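PDB 3HXL: phage tail sheath protein from Desulfitobacterium hafniense, which probably serves as a structural subunit of the contractile sheath surrounding the tail tube of a myovirus-like phage or phage-derived particle. Local coordinates for residues A[253-258]-A[288-293]; A[283-288]-A[320-325]; A[101-106]-A[159-164]; A[116-121]-A[172-177]. All blocks are in the same frame, centred on the assembly; numbering follows the deposited sequence.

Interaction 1: residues A[253-258]-A[288-293]; sequences VVLADG and YDEAVD
A classic beta bulge joins the end of strand 246-255 to the short strand 291-292, with Val292 and Asp293 both facing Val254. The carbonyl of Val254 receives the two N-H groups of the bulge unequally. Val292 N approaches Val254 O nearly along the C=O axis at 2.7 Å, whereas the bond from Asp293 N to Val254 O is weak, at 3.4 Å. In return, Val254 N gives a nearly straight bond to Asp293 O (2.9 Å), from well above the carbonyl plane. Past the bulge, Leu255 pairs with Ala291, and Ala256 N donates to Glu290 O at 2.8 Å, where the first chain enters a type I turn (Leu255 to Gly258) and the second leaves a type II turn (Tyr288 to Ala291). The pairing lies in the subtilisin-like domain, at the C-terminal end of strand 246-255, which belongs to a mixed sheet. With Val253 CG1 anti to the carbonyl carbon (chi1 -61°), the other methyl, CG2, falls over the centre of the Tyr288 ring, 3.8 Å from the centroid, as a CH-pi contact. Leu255 CD2 approaches Tyr288 CE1 obliquely at 4.0 Å, and Val253 CB meets Ala291 CB at 3.9 Å. A hydrogen bond between the Tyr288 hydroxyl and Glu77 and stacking on Trp269 hold the phenol further. The extended Glu290 brings its carboxylate near that of Asp257, a closeness probably eased by Lys80, salt-bridged to Glu290, and Thr259, hydrogen-bonded to Asp257.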
loop_
_atom_site.group_PDB
_atom_site.type_symbol
_atom_site.label_atom_id
_atom_site.label_comp_id
_atom_site.label_asym_id
_atom_site.label_seq_id
_atom_site.Cartn_x
_atom_site.Cartn_y
_atom_site.Cartn_z
ATOM N N VAL A 253 12.751 14.411 0.593
ATOM C CA VAL A 253 13.447 14.655 1.840
ATOM C C VAL A 253 14.864 14.123 1.826
ATOM O O VAL A 253 15.276 13.425 0.897
ATOM C CB VAL A 253 12.693 13.995 3.008
ATOM C CG1 VAL A 253 11.293 14.589 3.127
ATOM C CG2 VAL A 253 12.599 12.492 2.776
ATOM N N VAL A 254 15.613 14.478 2.863
ATOM C CA VAL A 254 16.978 14.013 3.016
ATOM C C VAL A 254 16.981 13.205 4.300
ATOM O O VAL A 254 16.590 13.707 5.358
ATOM C CB VAL A 254 17.969 15.183 3.134
ATOM C CG1 VAL A 254 19.384 14.648 3.247
ATOM C CG2 VAL A 254 17.844 16.092 1.905
ATOM N N LEU A 255 17.400 11.949 4.191
ATOM C CA LEU A 255 17.436 11.037 5.324
ATOM C C LEU A 255 18.683 11.216 6.190
ATOM O O LEU A 255 19.674 11.805 5.758
ATOM C CB LEU A 255 17.359 9.594 4.822
ATOM C CG LEU A 255 16.155 9.227 3.944
ATOM C CD1 LEU A 255 16.175 7.727 3.661
ATOM C CD2 LEU A 255 14.860 9.611 4.649
ATOM N N ALA A 256 18.626 10.706 7.415
ATOM C CA ALA A 256 19.756 10.824 8.328
ATOM C C ALA A 256 21.006 10.131 7.789
ATOM O O ALA A 256 22.124 10.495 8.148
ATOM C CB ALA A 256 19.387 10.259 9.699
ATOM N N ASP A 257 20.825 9.134 6.930
ATOM C CA ASP A 257 21.968 8.417 6.368
ATOM C C ASP A 257 22.526 9.139 5.142
ATOM O O ASP A 257 23.428 8.635 4.477
ATOM C CB ASP A 257 21.565 6.986 5.995
ATOM C CG ASP A 257 20.685 6.929 4.764
ATOM O OD1 ASP A 257 19.971 7.916 4.494
ATOM O OD2 ASP A 257 20.699 5.888 4.072
ATOM N N GLY A 258 21.985 10.320 4.854
ATOM C CA GLY A 258 22.447 11.090 3.711
ATOM C C GLY A 258 21.632 10.883 2.445
ATOM O O GLY A 258 21.758 11.655 1.496
ATOM N N TYR A 288 8.670 13.308 8.758
ATOM C CA TYR A 288 8.890 12.147 7.907
ATOM C C TYR A 288 9.940 11.322 8.649
ATOM O O TYR A 288 11.071 11.770 8.815
ATOM C CB TYR A 288 9.446 12.600 6.555
ATOM C CG TYR A 288 9.733 11.484 5.574
ATOM C CD1 TYR A 288 10.644 10.471 5.874
ATOM C CD2 TYR A 288 9.097 11.446 4.334
ATOM C CE1 TYR A 288 10.915 9.449 4.965
ATOM C CE2 TYR A 288 9.358 10.432 3.420
ATOM C CZ TYR A 288 10.263 9.436 3.739
ATOM O OH TYR A 288 10.490 8.417 2.838
ATOM N N ASP A 289 9.575 10.122 9.082
ATOM C CA ASP A 289 10.495 9.271 9.832
ATOM C C ASP A 289 11.872 9.093 9.198
ATOM O O ASP A 289 11.986 8.649 8.054
ATOM C CB ASP A 289 9.867 7.896 10.061
ATOM C CG ASP A 289 8.473 7.987 10.635
ATOM O OD1 ASP A 289 7.501 7.758 9.886
ATOM O OD2 ASP A 289 8.352 8.296 11.838
ATOM N N GLU A 290 12.910 9.444 9.957
ATOM C CA GLU A 290 14.317 9.309 9.515
ATOM C C GLU A 290 14.843 10.509 8.713
ATOM O O GLU A 290 16.037 10.577 8.422
ATOM C CB GLU A 290 14.541 7.987 8.740
ATOM C CG GLU A 290 15.997 7.691 8.332
ATOM C CD GLU A 290 16.173 6.368 7.588
ATOM O OE1 GLU A 290 15.159 5.729 7.245
ATOM O OE2 GLU A 290 17.341 5.973 7.350
ATOM N N ALA A 291 13.969 11.454 8.380
ATOM C CA ALA A 291 14.379 12.614 7.594
ATOM C C ALA A 291 14.923 13.766 8.428
ATOM O O ALA A 291 14.423 14.052 9.513
ATOM C CB ALA A 291 13.212 13.099 6.755
ATOM N N VAL A 292 15.940 14.443 7.904
ATOM C CA VAL A 292 16.521 15.564 8.625
ATOM C C VAL A 292 16.482 16.879 7.852
ATOM O O VAL A 292 16.867 17.925 8.375
ATOM C CB VAL A 292 17.977 15.253 9.054
ATOM C CG1 VAL A 292 17.984 14.011 9.944
ATOM C CG2 VAL A 292 18.864 15.025 7.826
ATOM N N ASP A 293 15.999 16.835 6.618
ATOM C CA ASP A 293 15.914 18.040 5.801
ATOM C C ASP A 293 14.950 17.729 4.654
ATOM O O ASP A 293 14.501 16.593 4.514
ATOM C CB ASP A 293 17.311 18.386 5.253
ATOM C CG ASP A 293 17.461 19.861 4.889
ATOM O OD1 ASP A 293 16.441 20.573 4.800
ATOM O OD2 ASP A 293 18.612 20.306 4.677
#

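Interaction 2: residues A[283-288]-A[320-325]; sequences LTYQGY and QALVEQ
The loop 283-288 pairs by its backbone with strand 320-323 in the subtilisin-like domain, Gly287 and Leu322 forming a single bridge between them. Three bonds carry the pairing: Tyr285 N to Val323 O (2.7 Å), Val323 N to Gln286 O (3.0 Å) and Tyr288 N to Ala321 O (2.8 Å). The loop is folded by a type II turn from Leu283 to Gln286, and Val323 points into it, its CB 3.3 Å from Leu283 O; with CG1 anti to the backbone N (chi1 171°), both methyls flank that oxygen. On the outer side, the Tyr285 ring lies obliquely across Leu322, whose CD2 sits over one ring face, offset toward the rim, at 4.1 Å from the centroid in a CH-pi contact. Glu324 O comes to the edge of the same ring. A water 2.9 Å from Tyr285 OH donates to Glu324 OE1, linking the phenol to a carboxylate that is also bonded to Thr315. Another water bridges Tyr288 O and Ala321 N, extending the pairing where the loop diverges. Strand 320-323 thus runs between this loop and strand 314-317, its antiparallel partner; Leu283 packs on helix 263-276, while Glu324 and Gln325 touch helix 300-308.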
loop_
_atom_site.group_PDB
_atom_site.type_symbol
_atom_site.label_atom_id
_atom_site.label_comp_id
_atom_site.label_asym_id
_atom_site.label_seq_id
_atom_site.Cartn_x
_atom_site.Cartn_y
_atom_site.Cartn_z
ATOM N N LEU A 283 -1.654 14.226 9.672
ATOM C CA LEU A 283 -0.210 14.184 9.470
ATOM C C LEU A 283 0.449 15.559 9.588
ATOM O O LEU A 283 1.669 15.662 9.615
ATOM C CB LEU A 283 0.124 13.589 8.093
ATOM C CG LEU A 283 -0.292 12.137 7.836
ATOM C CD1 LEU A 283 0.233 11.692 6.467
ATOM C CD2 LEU A 283 0.278 11.237 8.929
ATOM N N THR A 284 -0.365 16.605 9.657
ATOM C CA THR A 284 0.150 17.970 9.749
ATOM C C THR A 284 1.211 18.120 10.836
ATOM O O THR A 284 0.989 17.792 12.002
ATOM C CB THR A 284 -0.987 18.985 9.985
ATOM O OG1 THR A 284 -1.896 18.939 8.874
ATOM C CG2 THR A 284 -0.427 20.408 10.099
ATOM N N TYR A 285 2.367 18.616 10.414
ATOM C CA TYR A 285 3.510 18.837 11.277
ATOM C C TYR A 285 4.099 17.582 11.904
ATOM O O TYR A 285 4.811 17.657 12.902
ATOM C CB TYR A 285 3.189 19.878 12.351
ATOM C CG TYR A 285 3.824 21.216 12.042
ATOM C CD1 TYR A 285 3.680 21.804 10.779
ATOM C CD2 TYR A 285 4.598 21.881 12.994
ATOM C CE1 TYR A 285 4.295 23.018 10.474
ATOM C CE2 TYR A 285 5.216 23.093 12.701
ATOM C CZ TYR A 285 5.061 23.656 11.438
ATOM O OH TYR A 285 5.675 24.855 11.147
ATOM N N GLN A 286 3.788 16.424 11.333
ATOM C CA GLN A 286 4.396 15.201 11.819
ATOM C C GLN A 286 5.652 15.145 10.961
ATOM O O GLN A 286 5.660 15.631 9.825
ATOM C CB GLN A 286 3.524 13.970 11.542
ATOM C CG GLN A 286 2.251 13.887 12.374
ATOM C CD GLN A 286 1.739 12.463 12.499
ATOM O OE1 GLN A 286 0.543 12.230 12.680
ATOM N NE2 GLN A 286 2.652 11.502 12.423
ATOM N N GLY A 287 6.717 14.568 11.493
ATOM C CA GLY A 287 7.938 14.496 10.723
ATOM C C GLY A 287 8.046 13.215 9.927
ATOM O O GLY A 287 7.555 12.168 10.347
ATOM N N TYR A 288 8.670 13.308 8.758
ATOM C CA TYR A 288 8.890 12.147 7.907
ATOM C C TYR A 288 9.940 11.322 8.649
ATOM O O TYR A 288 11.071 11.770 8.815
ATOM C CB TYR A 288 9.446 12.600 6.555
ATOM C CG TYR A 288 9.733 11.484 5.574
ATOM C CD1 TYR A 288 10.644 10.471 5.874
ATOM C CD2 TYR A 288 9.097 11.446 4.334
ATOM C CE1 TYR A 288 10.915 9.449 4.965
ATOM C CE2 TYR A 288 9.358 10.432 3.420
ATOM C CZ TYR A 288 10.263 9.436 3.739
ATOM O OH TYR A 288 10.490 8.417 2.838
ATOM N N GLN A 320 14.374 18.367 10.993
ATOM C CA GLN A 320 13.354 17.394 10.639
ATOM C C GLN A 320 12.613 17.871 9.395
ATOM O O GLN A 320 12.662 19.049 9.050
ATOM C CB GLN A 320 12.357 17.207 11.785
ATOM C CG GLN A 320 12.977 16.703 13.078
ATOM C CD GLN A 320 11.931 16.365 14.122
ATOM O OE1 GLN A 320 11.027 17.161 14.393
ATOM N NE2 GLN A 320 12.048 15.179 14.722
ATOM N N ALA A 321 11.950 16.937 8.721
ATOM C CA ALA A 321 11.166 17.236 7.529
ATOM C C ALA A 321 9.712 17.111 7.972
ATOM O O ALA A 321 9.190 16.007 8.090
ATOM C CB ALA A 321 11.470 16.220 6.432
ATOM N N LEU A 322 9.063 18.235 8.239
ATOM C CA LEU A 322 7.680 18.198 8.685
ATOM C C LEU A 322 6.672 18.355 7.560
ATOM O O LEU A 322 6.918 19.068 6.588
ATOM C CB LEU A 322 7.438 19.287 9.725
ATOM C CG LEU A 322 7.839 18.992 11.177
ATOM C CD1 LEU A 322 9.146 18.242 11.249
ATOM C CD2 LEU A 322 7.909 20.302 11.938
ATOM N N VAL A 323 5.546 17.664 7.690
ATOM C CA VAL A 323 4.478 17.780 6.709
ATOM C C VAL A 323 3.917 19.171 6.969
ATOM O O VAL A 323 3.480 19.468 8.084
ATOM C CB VAL A 323 3.371 16.724 6.945
ATOM C CG1 VAL A 323 2.173 17.011 6.046
ATOM C CG2 VAL A 323 3.919 15.329 6.648
ATOM N N GLU A 324 3.942 20.027 5.953
ATOM C CA GLU A 324 3.439 21.392 6.107
ATOM C C GLU A 324 1.962 21.348 6.464
ATOM O O GLU A 324 1.536 21.903 7.480
ATOM C CB GLU A 324 3.649 22.185 4.808
ATOM C CG GLU A 324 3.189 23.648 4.854
ATOM C CD GLU A 324 3.949 24.498 5.871
ATOM O OE1 GLU A 324 5.171 24.300 6.036
ATOM O OE2 GLU A 324 3.322 25.382 6.493
ATOM N N GLN A 325 1.189 20.690 5.606
ATOM C CA GLN A 325 -0.247 20.517 5.808
ATOM C C GLN A 325 -0.645 19.188 5.193
ATOM O O GLN A 325 -0.248 18.869 4.074
ATOM C CB GLN A 325 -1.043 21.659 5.165
ATOM C CG GLN A 325 -1.029 22.937 5.987
ATOM C CD GLN A 325 -2.082 23.934 5.548
ATOM O OE1 GLN A 325 -3.126 23.560 5.015
ATOM N NE2 GLN A 325 -1.826 25.210 5.793
HETATM O O HOH W 1 5.946 25.647 8.396
HETATM O O HOH W 2 11.716 14.208 10.056
#

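Interaction 3: residues A[101-106]-A[159-164]; sequences GNLTVT and VIFSGT
Strands 103-106 and 159-162 run antiparallel at 159°, 4.8 Å apart at closest approach, with Thr104 facing Ser162 and Thr106 facing Ile160 as hydrogen-bonded pairs and Val105 facing Phe161 as the non-hydrogen-bonded pair between them. Each hydrogen-bonded pair is closed by two backbone bonds, the longest of the four from Thr106 N to Ile160 O at 3.1 Å. The side chains of Val105 and Phe161 lie side by side, Val105 CG2 reaching Phe161 CD1 at 4.0 Å, and Leu103 crosses obliquely to bring CD1 to the same ring atom. Val105 CG1, anti to the backbone N (chi1 -174°), presses on Val159 CB at 3.4 Å, tighter than usual van der Waals contact. The other face carries the hydroxyls of Thr104, Thr106 and Ser162 beside the exposed Ile160. Ser162 OG turns back between its own N and carbonyl carbon, 3.1 Å from Thr104 CB. A water there donates to Thr104 O and Ile160 O and is also bonded to Thr106 OG1 and to Ser162 OG, the last at 2.6 Å, so four groups from both strands grip it. At the far end, a second water links Asn102 O with Thr164 N, while the Asn102 amide is bonded to Ala166. With its apolar face of Leu103, Val105, Val159 and Phe161 set on strands 117-123 and 131-137, this pairing has the two-sided character of a sheet in a beta sandwich.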
loop_
_atom_site.group_PDB
_atom_site.type_symbol
_atom_site.label_atom_id
_atom_site.label_comp_id
_atom_site.label_asym_id
_atom_site.label_seq_id
_atom_site.Cartn_x
_atom_site.Cartn_y
_atom_site.Cartn_z
ATOM N N GLY A 101 28.659 -28.078 -18.585
ATOM C CA GLY A 101 28.536 -29.450 -19.036
ATOM C C GLY A 101 27.093 -29.785 -19.369
ATOM O O GLY A 101 26.488 -29.165 -20.246
ATOM N N ASN A 102 26.535 -30.761 -18.661
ATOM C CA ASN A 102 25.163 -31.181 -18.890
ATOM C C ASN A 102 24.183 -30.382 -18.037
ATOM O O ASN A 102 22.991 -30.336 -18.329
ATOM C CB ASN A 102 25.009 -32.674 -18.566
ATOM C CG ASN A 102 25.895 -33.553 -19.431
ATOM O OD1 ASN A 102 25.861 -33.468 -20.660
ATOM N ND2 ASN A 102 26.693 -34.407 -18.793
ATOM N N LEU A 103 24.703 -29.751 -16.990
ATOM C CA LEU A 103 23.883 -28.981 -16.064
ATOM C C LEU A 103 23.623 -27.534 -16.444
ATOM O O LEU A 103 24.530 -26.805 -16.842
ATOM C CB LEU A 103 24.515 -29.000 -14.669
ATOM C CG LEU A 103 23.775 -28.216 -13.580
ATOM C CD1 LEU A 103 22.463 -28.908 -13.255
ATOM C CD2 LEU A 103 24.654 -28.123 -12.334
ATOM N N THR A 104 22.367 -27.129 -16.317
ATOM C CA THR A 104 21.985 -25.754 -16.581
ATOM C C THR A 104 21.334 -25.266 -15.299
ATOM O O THR A 104 20.509 -25.965 -14.706
ATOM C CB THR A 104 20.997 -25.643 -17.759
ATOM O OG1 THR A 104 21.694 -25.864 -18.994
ATOM C CG2 THR A 104 20.363 -24.259 -17.791
ATOM N N VAL A 105 21.751 -24.085 -14.853
ATOM C CA VAL A 105 21.224 -23.471 -13.639
ATOM C C VAL A 105 20.568 -22.164 -14.065
ATOM O O VAL A 105 21.219 -21.296 -14.648
ATOM C CB VAL A 105 22.344 -23.148 -12.630
ATOM C CG1 VAL A 105 21.737 -22.655 -11.322
ATOM C CG2 VAL A 105 23.198 -24.380 -12.396
ATOM N N THR A 106 19.282 -22.038 -13.768
ATOM C CA THR A 106 18.514 -20.861 -14.141
ATOM C C THR A 106 17.877 -20.201 -12.920
ATOM O O THR A 106 17.325 -20.882 -12.053
ATOM C CB THR A 106 17.409 -21.255 -15.140
ATOM O OG1 THR A 106 17.990 -22.033 -16.197
ATOM C CG2 THR A 106 16.743 -20.023 -15.725
ATOM N N VAL A 159 17.600 -20.880 -7.509
ATOM C CA VAL A 159 17.690 -21.402 -8.866
ATOM C C VAL A 159 16.990 -22.734 -9.093
ATOM O O VAL A 159 16.621 -23.441 -8.151
ATOM C CB VAL A 159 19.160 -21.586 -9.302
ATOM C CG1 VAL A 159 19.902 -20.265 -9.209
ATOM C CG2 VAL A 159 19.833 -22.643 -8.439
ATOM N N ILE A 160 16.821 -23.054 -10.372
ATOM C CA ILE A 160 16.202 -24.294 -10.812
ATOM C C ILE A 160 17.277 -25.033 -11.604
ATOM O O ILE A 160 17.929 -24.444 -12.466
ATOM C CB ILE A 160 14.994 -24.033 -11.750
ATOM C CG1 ILE A 160 13.910 -23.237 -11.014
ATOM C CG2 ILE A 160 14.441 -25.354 -12.260
ATOM C CD1 ILE A 160 13.292 -23.968 -9.839
ATOM N N PHE A 161 17.467 -26.311 -11.301
ATOM C CA PHE A 161 18.468 -27.112 -11.996
ATOM C C PHE A 161 17.821 -27.877 -13.142
ATOM O O PHE A 161 16.730 -28.426 -12.993
ATOM C CB PHE A 161 19.118 -28.096 -11.023
ATOM C CG PHE A 161 19.841 -27.436 -9.890
ATOM C CD1 PHE A 161 21.071 -26.823 -10.096
ATOM C CD2 PHE A 161 19.285 -27.412 -8.616
ATOM C CE1 PHE A 161 21.739 -26.199 -9.047
ATOM C CE2 PHE A 161 19.944 -26.789 -7.557
ATOM C CZ PHE A 161 21.171 -26.181 -7.772
ATOM N N SER A 162 18.492 -27.904 -14.288
ATOM C CA SER A 162 17.969 -28.609 -15.452
ATOM C C SER A 162 19.083 -29.361 -16.174
ATOM O O SER A 162 20.264 -29.044 -16.022
ATOM C CB SER A 162 17.300 -27.624 -16.418
ATOM O OG SER A 162 18.216 -26.640 -16.864
ATOM N N GLY A 163 18.694 -30.355 -16.964
ATOM C CA GLY A 163 19.668 -31.144 -17.694
ATOM C C GLY A 163 19.616 -32.595 -17.271
ATOM O O GLY A 163 18.782 -32.985 -16.454
ATOM N N THR A 164 20.513 -33.403 -17.821
ATOM C CA THR A 164 20.541 -34.821 -17.488
ATOM C C THR A 164 21.952 -35.385 -17.603
ATOM O O THR A 164 22.784 -34.856 -18.338
ATOM C CB THR A 164 19.598 -35.617 -18.414
ATOM O OG1 THR A 164 19.797 -37.024 -18.218
ATOM C CG2 THR A 164 19.858 -35.262 -19.868
HETATM O O HOH W 3 21.761 -31.981 -20.149
HETATM O O HOH W 4 17.746 -24.695 -15.238
#

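Interaction 4: residues A[116-121]-A[172-177]; sequences DITLVI and GAPLIN
The five-membered ring of Pro174 lies alongside Thr118, the two side chains pointing the same way. Thr118 OG1 comes within 3.5 Å of Pro174 CG, and the Thr118 methyl CG2 sits by the ring nitrogen, 3.7 Å from Pro174 N. They form a non-hydrogen-bonded pair of antiparallel strands 117-121 and 172-174, in the four-stranded sheet of the beta-sandwich domain, where strand 170-174 is an outermost strand within this chain. Proline suits this place, since no N-H is required of it toward the partner strand. The hydrogen-bonded pair Leu119 and Ala173 follows. Ala173 N donates to Leu119 O at 2.8 Å in the carbonyl plane, but the return bond, from Leu119 N to Ala173 O, comes from far above the carbonyl plane of Ala173, 62° out of it, although the N-H itself points almost straight at the oxygen. Past Pro174 the strand ends, yet Leu175 N still bonds to Ile117 O at 2.9 Å. On the face opposite Thr118 and Pro174, Leu119 and Ala173 lean toward the other sheet of the sandwich, both touching Val100 of strand 97-100. Ile117 packs near Trp44 and Trp158. Leu175, with CG anti to its carbonyl carbon (chi1 -77°), crosses Ile117 obliquely and brings CD1 back over the pairing, 3.8 Å from Ile117 CG2 and 3.5 Å from Ile117 O.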
loop_
_atom_site.group_PDB
_atom_site.type_symbol
_atom_site.label_atom_id
_atom_site.label_comp_id
_atom_site.label_asym_id
_atom_site.label_seq_id
_atom_site.Cartn_x
_atom_site.Cartn_y
_atom_site.Cartn_z
ATOM N N ASP A 116 23.767 -12.029 -9.774
ATOM C CA ASP A 116 24.562 -12.033 -8.546
ATOM C C ASP A 116 24.679 -13.454 -8.011
ATOM O O ASP A 116 25.184 -13.678 -6.911
ATOM C CB ASP A 116 23.924 -11.158 -7.464
ATOM C CG ASP A 116 23.817 -9.702 -7.871
ATOM O OD1 ASP A 116 24.629 -9.250 -8.701
ATOM O OD2 ASP A 116 22.923 -9.007 -7.343
ATOM N N ILE A 117 24.191 -14.411 -8.789
ATOM C CA ILE A 117 24.239 -15.811 -8.393
ATOM C C ILE A 117 25.409 -16.494 -9.088
ATOM O O ILE A 117 25.682 -16.236 -10.261
ATOM C CB ILE A 117 22.937 -16.537 -8.781
ATOM C CG1 ILE A 117 21.730 -15.748 -8.262
ATOM C CG2 ILE A 117 22.931 -17.945 -8.188
ATOM C CD1 ILE A 117 20.390 -16.340 -8.652
ATOM N N THR A 118 26.100 -17.359 -8.361
ATOM C CA THR A 118 27.230 -18.087 -8.926
ATOM C C THR A 118 27.172 -19.549 -8.514
ATOM O O THR A 118 26.937 -19.871 -7.348
ATOM C CB THR A 118 28.578 -17.493 -8.463
ATOM O OG1 THR A 118 28.693 -16.144 -8.928
ATOM C CG2 THR A 118 29.743 -18.308 -9.021
ATOM N N LEU A 119 27.383 -20.427 -9.487
ATOM C CA LEU A 119 27.361 -21.865 -9.248
ATOM C C LEU A 119 28.763 -22.386 -8.950
ATOM O O LEU A 119 29.733 -21.986 -9.591
ATOM C CB LEU A 119 26.808 -22.591 -10.475
ATOM C CG LEU A 119 26.972 -24.112 -10.478
ATOM C CD1 LEU A 119 26.057 -24.729 -9.437
ATOM C CD2 LEU A 119 26.657 -24.658 -11.862
ATOM N N VAL A 120 28.851 -23.278 -7.971
ATOM C CA VAL A 120 30.114 -23.891 -7.585
ATOM C C VAL A 120 29.899 -25.399 -7.462
ATOM O O VAL A 120 29.025 -25.853 -6.716
ATOM C CB VAL A 120 30.623 -23.332 -6.232
ATOM C CG1 VAL A 120 31.893 -24.068 -5.803
ATOM C CG2 VAL A 120 30.909 -21.840 -6.361
ATOM N N ILE A 121 30.686 -26.167 -8.216
ATOM C CA ILE A 121 30.600 -27.627 -8.210
ATOM C C ILE A 121 31.991 -28.198 -7.952
ATOM O O ILE A 121 32.894 -28.070 -8.778
ATOM C CB ILE A 121 30.071 -28.167 -9.566
ATOM C CG1 ILE A 121 28.687 -27.581 -9.855
ATOM C CG2 ILE A 121 29.972 -29.687 -9.525
ATOM C CD1 ILE A 121 28.137 -27.965 -11.216
ATOM N N GLY A 172 33.808 -21.676 -10.321
ATOM C CA GLY A 172 32.858 -20.584 -10.249
ATOM C C GLY A 172 32.241 -20.300 -11.598
ATOM O O GLY A 172 32.938 -19.917 -12.536
ATOM N N ALA A 173 30.929 -20.497 -11.691
ATOM C CA ALA A 173 30.198 -20.260 -12.926
ATOM C C ALA A 173 29.019 -19.339 -12.636
ATOM O O ALA A 173 27.917 -19.797 -12.346
ATOM C CB ALA A 173 29.702 -21.580 -13.502
ATOM N N PRO A 174 29.248 -18.020 -12.696
ATOM C CA PRO A 174 28.202 -17.026 -12.440
ATOM C C PRO A 174 27.097 -17.085 -13.485
ATOM O O PRO A 174 27.365 -17.295 -14.667
ATOM C CB PRO A 174 28.966 -15.702 -12.494
ATOM C CG PRO A 174 30.351 -16.088 -12.060
ATOM C CD PRO A 174 30.562 -17.369 -12.826
ATOM N N LEU A 175 25.852 -16.918 -13.054
ATOM C CA LEU A 175 24.746 -16.928 -13.998
ATOM C C LEU A 175 24.766 -15.574 -14.699
ATOM O O LEU A 175 25.168 -14.577 -14.104
ATOM C CB LEU A 175 23.411 -17.129 -13.273
ATOM C CG LEU A 175 23.051 -18.543 -12.801
ATOM C CD1 LEU A 175 23.951 -18.981 -11.657
ATOM C CD2 LEU A 175 21.592 -18.555 -12.358
ATOM N N ILE A 176 24.358 -15.536 -15.962
ATOM C CA ILE A 176 24.352 -14.279 -16.700
ATOM C C ILE A 176 23.127 -14.120 -17.586
ATOM O O ILE A 176 22.282 -15.010 -17.667
ATOM C CB ILE A 176 25.614 -14.128 -17.591
ATOM C CG1 ILE A 176 25.658 -15.244 -18.640
ATOM C CG2 ILE A 176 26.868 -14.145 -16.732
ATOM C CD1 ILE A 176 25.974 -16.611 -18.081
ATOM N N ASN A 177 23.056 -12.968 -18.250
ATOM C CA ASN A 177 21.962 -12.622 -19.148
ATOM C C ASN A 177 20.693 -12.198 -18.419
ATOM O O ASN A 177 19.637 -12.056 -19.032
ATOM C CB ASN A 177 21.647 -13.780 -20.100
ATOM C CG ASN A 177 22.696 -13.943 -21.179
ATOM O OD1 ASN A 177 23.059 -12.978 -21.851
ATOM N ND2 ASN A 177 23.184 -15.164 -21.356
#

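In the fold
The four contacts form two touching pairs in different domains. Interactions 1 and 2 share Tyr288 and alternate along the chain, their centres 12 Å apart; Ala321 of interaction 2 packs by CB against Ala291 CB of interaction 1 at 3.6 Å, within the subtilisin-like domain. Interactions 3 and 4, likewise centred 12 Å apart, belong to the two facing sheets of the beta sandwich, where Val105 CG2 meets Leu119 CD2 at 3.5 Å and Val159 CG1 meets Ile117 CG2 at 3.9 Å. The pairs do not touch each other: interactions 1 and 4 approach to about 19 Å between nearest atoms, and interactions 2 and 3 have centres about 53 Å apart.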